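Local coordinates for protein sugar phosphate isomerase/epimerase (Parabacteroides distasonis, PDB 3OBE) that probably acts as an isomerase or epimerase on sugars, within a xylose isomerase-like TIM-barrel fold, at residues 42-56 and 84-96. Numbering follows the deposited sequence.
Sequences LNRLAKAGYTDLEIF and MVDDAGLRISSSH. With EOH (ethanol), chain H; EOH (ethanol), chain G; EOH (ethanol), chain E.
L53 and V85 meet tip to tip in the tightly packed part of this contact, with L53 CD1 3.8 Å from V85 CG1. In one of its two conformers L90 runs in beside them and puts CD1 against L42 CD2. L42 CB and A88 CB sit 3.5 Å apart. Strands 52-55 and 91-95 pair in parallel, and a beta bulge at S93 shifts the register by one: L53 O takes S93 N at 3.0 Å and, weakly, S94 N.

Towards the barrel interior, the E54 chain, CG opposite the backbone N (chi1 180°) and extended beyond, brings OE2 to S94 OG at 2.8 Å, through its anti lone pair. E54 OE1 lies over a face of the H96 ring, carboxylate and ring planes 42° apart, and bonds instead to H244; H96 NE2 goes to E216. With an alanine here in place of the glutamate, S94 OG and H244 would probably lose their shared partner and the H96 ring the carboxylate over its face.

The looser side is wetter. S93 OG reaches D52 OD2 at 2.6 Å and also bonds to Y275 OH, while a water bridges D52 OD2 to R91 NH1, and R91 NH2 bonds to S129 OG.

Both segments are helix-turn-strand units, each helix closed by a Schellman motif at G49 or G89. Strand 52-55 lies between 91-95 and 24-26 in the barrel, and helix 287-300 packs against L45 and Y50.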
loop_
_atom_site.group_PDB
_atom_site.type_symbol
_atom_site.label_atom_id
_atom_site.label_comp_id
_atom_site.label_asym_id
_atom_site.label_seq_id
_atom_site.Cartn_x
_atom_site.Cartn_y
_atom_site.Cartn_z
ATOM N N LEU A 42 16.453 4.259 10.118
ATOM C CA LEU A 42 15.370 5.243 10.197
ATOM C C LEU A 42 15.862 6.669 10.048
ATOM O O LEU A 42 15.222 7.494 9.398
ATOM C CB LEU A 42 14.535 5.053 11.469
ATOM C CG LEU A 42 13.745 3.734 11.567
ATOM C CD1 LEU A 42 13.200 3.457 13.007
ATOM C CD2 LEU A 42 12.590 3.658 10.604
ATOM N N ASN A 43 17.011 6.965 10.632
ATOM C CA ASN A 43 17.611 8.276 10.471
ATOM C C ASN A 43 17.970 8.543 9.012
ATOM O O ASN A 43 17.749 9.626 8.466
ATOM C CB ASN A 43 18.859 8.379 11.354
ATOM C CG ASN A 43 19.441 9.758 11.355
ATOM O OD1 ASN A 43 18.845 10.690 11.889
ATOM N ND2 ASN A 43 20.616 9.904 10.763
ATOM N N ARG A 44 18.530 7.533 8.372
ATOM C CA ARG A 44 18.835 7.621 6.945
ATOM C C ARG A 44 17.593 7.938 6.091
ATOM O O ARG A 44 17.631 8.784 5.165
ATOM C CB ARG A 44 19.437 6.280 6.520
ATOM C CG ARG A 44 20.391 6.408 5.420
ATOM C CD ARG A 44 21.325 5.188 5.288
ATOM N NE ARG A 44 21.717 5.100 3.900
ATOM C CZ ARG A 44 22.381 4.078 3.369
ATOM N NH1 ARG A 44 22.719 3.034 4.113
ATOM N NH2 ARG A 44 22.715 4.115 2.092
ATOM N N LEU A 45 16.504 7.233 6.378
ATOM C CA LEU A 45 15.256 7.471 5.662
ATOM C C LEU A 45 14.770 8.921 5.882
ATOM O O LEU A 45 14.375 9.612 4.918
ATOM C CB LEU A 45 14.230 6.474 6.084
ATOM C CG LEU A 45 14.533 5.026 5.704
ATOM C CD1 LEU A 45 13.410 4.141 6.191
ATOM C CD2 LEU A 45 14.675 4.898 4.135
ATOM N N ALA A 46 14.825 9.367 7.136
ATOM C CA ALA A 46 14.447 10.754 7.461
ATOM C C ALA A 46 15.323 11.748 6.731
ATOM O O ALA A 46 14.809 12.712 6.146
ATOM C CB ALA A 46 14.419 11.015 9.013
ATOM N N LYS A 47 16.629 11.497 6.703
ATOM C CA LYS A 47 17.571 12.384 5.985
ATOM C C LYS A 47 17.265 12.458 4.468
ATOM O O LYS A 47 17.402 13.499 3.808
ATOM C CB LYS A 47 19.015 11.932 6.248
ATOM N N ALA A 48 16.794 11.360 3.901
ATOM C CA ALA A 48 16.425 11.342 2.465
ATOM C C ALA A 48 15.110 12.027 2.145
ATOM O O ALA A 48 14.795 12.273 0.968
ATOM C CB ALA A 48 16.376 9.910 1.937
ATOM N N GLY A 49 14.323 12.326 3.175
ATOM C CA GLY A 49 13.067 13.018 2.986
ATOM C C GLY A 49 11.812 12.223 3.219
ATOM O O GLY A 49 10.708 12.765 3.094
ATOM N N TYR A 50 11.946 10.924 3.541
ATOM C CA TYR A 50 10.764 10.160 3.900
ATOM C C TYR A 50 10.159 10.680 5.183
ATOM O O TYR A 50 10.872 11.009 6.133
ATOM C CB TYR A 50 11.045 8.642 3.991
ATOM C CG TYR A 50 11.379 8.040 2.638
ATOM C CD1 TYR A 50 10.356 7.740 1.691
ATOM C CD2 TYR A 50 12.705 7.793 2.272
ATOM C CE1 TYR A 50 10.642 7.219 0.470
ATOM C CE2 TYR A 50 13.002 7.262 1.018
ATOM C CZ TYR A 50 11.972 6.981 0.118
ATOM O OH TYR A 50 12.230 6.492 -1.137
ATOM N N THR A 51 8.833 10.767 5.194
ATOM C CA THR A 51 8.049 11.228 6.343
ATOM C C THR A 51 7.163 10.098 6.941
ATOM O O THR A 51 6.846 10.124 8.140
ATOM C CB THR A 51 7.129 12.437 5.976
ATOM O OG1 THR A 51 6.267 12.036 4.912
ATOM C CG2 THR A 51 7.984 13.665 5.573
ATOM N N ASP A 52 6.805 9.119 6.123
ATOM C CA ASP A 52 5.804 8.155 6.442
ATOM C C ASP A 52 6.280 6.749 6.082
ATOM O O ASP A 52 6.962 6.580 5.085
ATOM C CB ASP A 52 4.562 8.448 5.627
ATOM C CG ASP A 52 3.770 9.582 6.192
ATOM O OD1 ASP A 52 4.213 10.758 6.071
ATOM O OD2 ASP A 52 2.717 9.289 6.816
ATOM N N LEU A 53 5.901 5.784 6.897
ATOM C CA LEU A 53 6.168 4.370 6.632
ATOM C C LEU A 53 4.890 3.585 6.511
ATOM O O LEU A 53 3.941 3.787 7.280
ATOM C CB LEU A 53 7.000 3.775 7.764
ATOM C CG LEU A 53 8.367 4.429 8.045
ATOM C CD1 LEU A 53 9.132 3.676 9.199
ATOM C CD2 LEU A 53 9.251 4.543 6.800
ATOM N N GLU A 54 4.919 2.630 5.586
ATOM C CA GLU A 54 3.924 1.565 5.536
ATOM C C GLU A 54 4.658 0.276 5.845
ATOM O O GLU A 54 5.664 -0.049 5.197
ATOM C CB GLU A 54 3.231 1.509 4.159
ATOM C CG GLU A 54 2.182 0.408 4.031
ATOM C CD GLU A 54 1.592 0.412 2.650
ATOM O OE1 GLU A 54 2.340 0.008 1.738
ATOM O OE2 GLU A 54 0.394 0.824 2.490
ATOM N N ILE A 55 4.249 -0.382 6.926
ATOM C CA ILE A 55 4.990 -1.544 7.418
ATOM C C ILE A 55 4.338 -2.859 6.932
ATOM O O ILE A 55 3.469 -2.850 6.052
ATOM C CB ILE A 55 5.184 -1.463 8.957
ATOM C CG1 ILE A 55 3.852 -1.494 9.680
ATOM C CG2 ILE A 55 6.043 -0.177 9.297
ATOM C CD1 ILE A 55 3.984 -1.760 11.156
ATOM N N PHE A 56 4.823 -3.958 7.483
ATOM C CA PHE A 56 4.421 -5.291 7.123
ATOM C C PHE A 56 4.714 -6.177 8.327
ATOM O O PHE A 56 5.363 -5.767 9.266
ATOM C CB PHE A 56 5.172 -5.748 5.862
ATOM C CG PHE A 56 6.629 -5.970 6.083
ATOM C CD1 PHE A 56 7.519 -4.926 6.047
ATOM C CD2 PHE A 56 7.111 -7.252 6.370
ATOM C CE1 PHE A 56 8.894 -5.147 6.258
ATOM C CE2 PHE A 56 8.479 -7.469 6.593
ATOM C CZ PHE A 56 9.348 -6.417 6.543
HETATM N N MSE A 84 10.250 3.937 18.206
HETATM C CA MSE A 84 11.443 3.952 17.364
HETATM C C MSE A 84 11.249 4.892 16.160
HETATM O O MSE A 84 12.060 5.776 15.863
HETATM C CB MSE A 84 11.682 2.515 16.865
HETATM C CG MSE A 84 13.090 2.156 16.517
HETATM SE SE MSE A 84 13.361 0.259 16.851
HETATM C CE MSE A 84 11.852 -0.423 15.977
ATOM N N VAL A 85 10.142 4.691 15.457
ATOM C CA VAL A 85 9.854 5.496 14.252
ATOM C C VAL A 85 9.607 6.980 14.611
ATOM O O VAL A 85 10.153 7.879 14.000
ATOM C CB VAL A 85 8.707 4.854 13.487
ATOM C CG1 VAL A 85 8.213 5.702 12.274
ATOM C CG2 VAL A 85 9.083 3.420 13.079
ATOM N N ASP A 86 8.782 7.231 15.619
ATOM C CA ASP A 86 8.509 8.606 16.074
ATOM C C ASP A 86 9.795 9.346 16.461
ATOM O O ASP A 86 9.999 10.518 16.103
ATOM C CB ASP A 86 7.574 8.588 17.292
ATOM C CG ASP A 86 6.129 8.186 16.963
ATOM O OD1 ASP A 86 5.674 8.105 15.783
ATOM O OD2 ASP A 86 5.395 8.000 17.952
ATOM N N ASP A 87 10.685 8.667 17.172
ATOM C CA ASP A 87 11.963 9.268 17.592
ATOM C C ASP A 87 12.834 9.688 16.392
ATOM O O ASP A 87 13.592 10.672 16.463
ATOM C CB ASP A 87 12.764 8.284 18.464
ATOM C CG ASP A 87 12.253 8.175 19.900
ATOM O OD1 ASP A 87 11.405 8.989 20.338
ATOM O OD2 ASP A 87 12.713 7.234 20.589
ATOM N N ALA A 88 12.729 8.940 15.293
ATOM C CA ALA A 88 13.438 9.257 14.066
ATOM C C ALA A 88 12.788 10.394 13.231
ATOM O O ALA A 88 13.343 10.807 12.204
ATOM C CB ALA A 88 13.590 7.990 13.223
ATOM N N GLY A 89 11.652 10.924 13.676
ATOM C CA GLY A 89 10.900 11.933 12.907
ATOM C C GLY A 89 10.054 11.395 11.763
ATOM O O GLY A 89 9.777 12.112 10.790
ATOM N N LEU A 90 9.643 10.142 11.893
ATOM C CA LEU A 90 8.828 9.485 10.893
ATOM C C LEU A 90 7.493 9.142 11.557
ATOM O O LEU A 90 7.334 9.345 12.747
ATOM C CB LEU A 90 9.527 8.216 10.401
ATOM C CG LEU A 90 10.875 8.398 9.681
ATOM C CD1 LEU A 90 11.538 7.077 9.467
ATOM C CD2 LEU A 90 10.675 9.123 8.349
ATOM N N ARG A 91 6.532 8.654 10.775
ATOM C CA ARG A 91 5.305 8.165 11.301
ATOM C C ARG A 91 4.945 6.892 10.562
ATOM O O ARG A 91 4.993 6.880 9.321
ATOM C CB ARG A 91 4.239 9.220 11.117
ATOM C CG ARG A 91 2.847 8.745 11.445
ATOM C CD ARG A 91 1.723 9.831 11.338
ATOM N NE ARG A 91 0.505 9.090 11.682
ATOM C CZ ARG A 91 -0.556 8.906 10.912
ATOM N NH1 ARG A 91 -0.701 9.567 9.763
ATOM N NH2 ARG A 91 -1.514 8.100 11.339
ATOM N N ILE A 92 4.550 5.864 11.308
ATOM C CA ILE A 92 3.917 4.663 10.712
ATOM C C ILE A 92 2.451 5.003 10.423
ATOM O O ILE A 92 1.639 5.082 11.365
ATOM C CB ILE A 92 3.997 3.409 11.634
ATOM C CG1 ILE A 92 5.430 3.139 12.067
ATOM C CG2 ILE A 92 3.389 2.211 10.892
ATOM C CD1 ILE A 92 5.574 2.084 13.215
ATOM N N SER A 93 2.137 5.204 9.154
ATOM C CA SER A 93 0.817 5.611 8.723
ATOM C C SER A 93 0.006 4.559 8.031
ATOM O O SER A 93 -1.229 4.708 7.952
ATOM C CB SER A 93 0.875 6.890 7.936
ATOM O OG SER A 93 1.805 6.897 6.865
ATOM N N SER A 94 0.651 3.468 7.593
ATOM C CA SER A 94 -0.029 2.366 7.007
ATOM C C SER A 94 0.645 1.036 7.340
ATOM O O SER A 94 1.753 1.020 7.863
ATOM C CB SER A 94 -0.140 2.598 5.491
ATOM O OG SER A 94 -0.938 1.634 4.849
ATOM N N SER A 95 -0.016 -0.050 6.997
ATOM C CA SER A 95 0.447 -1.376 7.292
ATOM C C SER A 95 -0.187 -2.340 6.316
ATOM O O SER A 95 -1.372 -2.259 6.053
ATOM C CB SER A 95 0.059 -1.725 8.728
ATOM O OG SER A 95 0.345 -3.085 9.005
ATOM N N HIS A 96 0.636 -3.201 5.748
ATOM C CA HIS A 96 0.166 -4.296 4.892
ATOM C C HIS A 96 -0.014 -5.576 5.718
ATOM O O HIS A 96 0.946 -6.035 6.412
ATOM C CB HIS A 96 1.214 -4.589 3.823
ATOM C CG HIS A 96 1.064 -3.770 2.583
ATOM N ND1 HIS A 96 1.637 -4.141 1.396
ATOM C CD2 HIS A 96 0.352 -2.641 2.324
ATOM C CE1 HIS A 96 1.356 -3.242 0.477
ATOM N NE2 HIS A 96 0.532 -2.354 0.989
HETATM C C1 EOH H . 4.348 -6.262 2.178
HETATM C C2 EOH H . 4.783 -7.696 2.510
HETATM O O EOH H . 3.060 -6.217 1.547
HETATM C C1 EOH G . 8.122 -5.733 10.214
HETATM C C2 EOH G . 9.623 -5.705 10.215
HETATM O O EOH G . 7.530 -4.483 10.454
HETATM C C1 EOH E . -1.802 9.759 5.496
HETATM C C2 EOH E . -1.839 8.520 4.621
HETATM O O EOH E . -1.687 9.410 6.867
HETATM O O HOH W 1 15.953 11.272 12.259
HETATM O O HOH W 2 0.722 10.743 7.510
#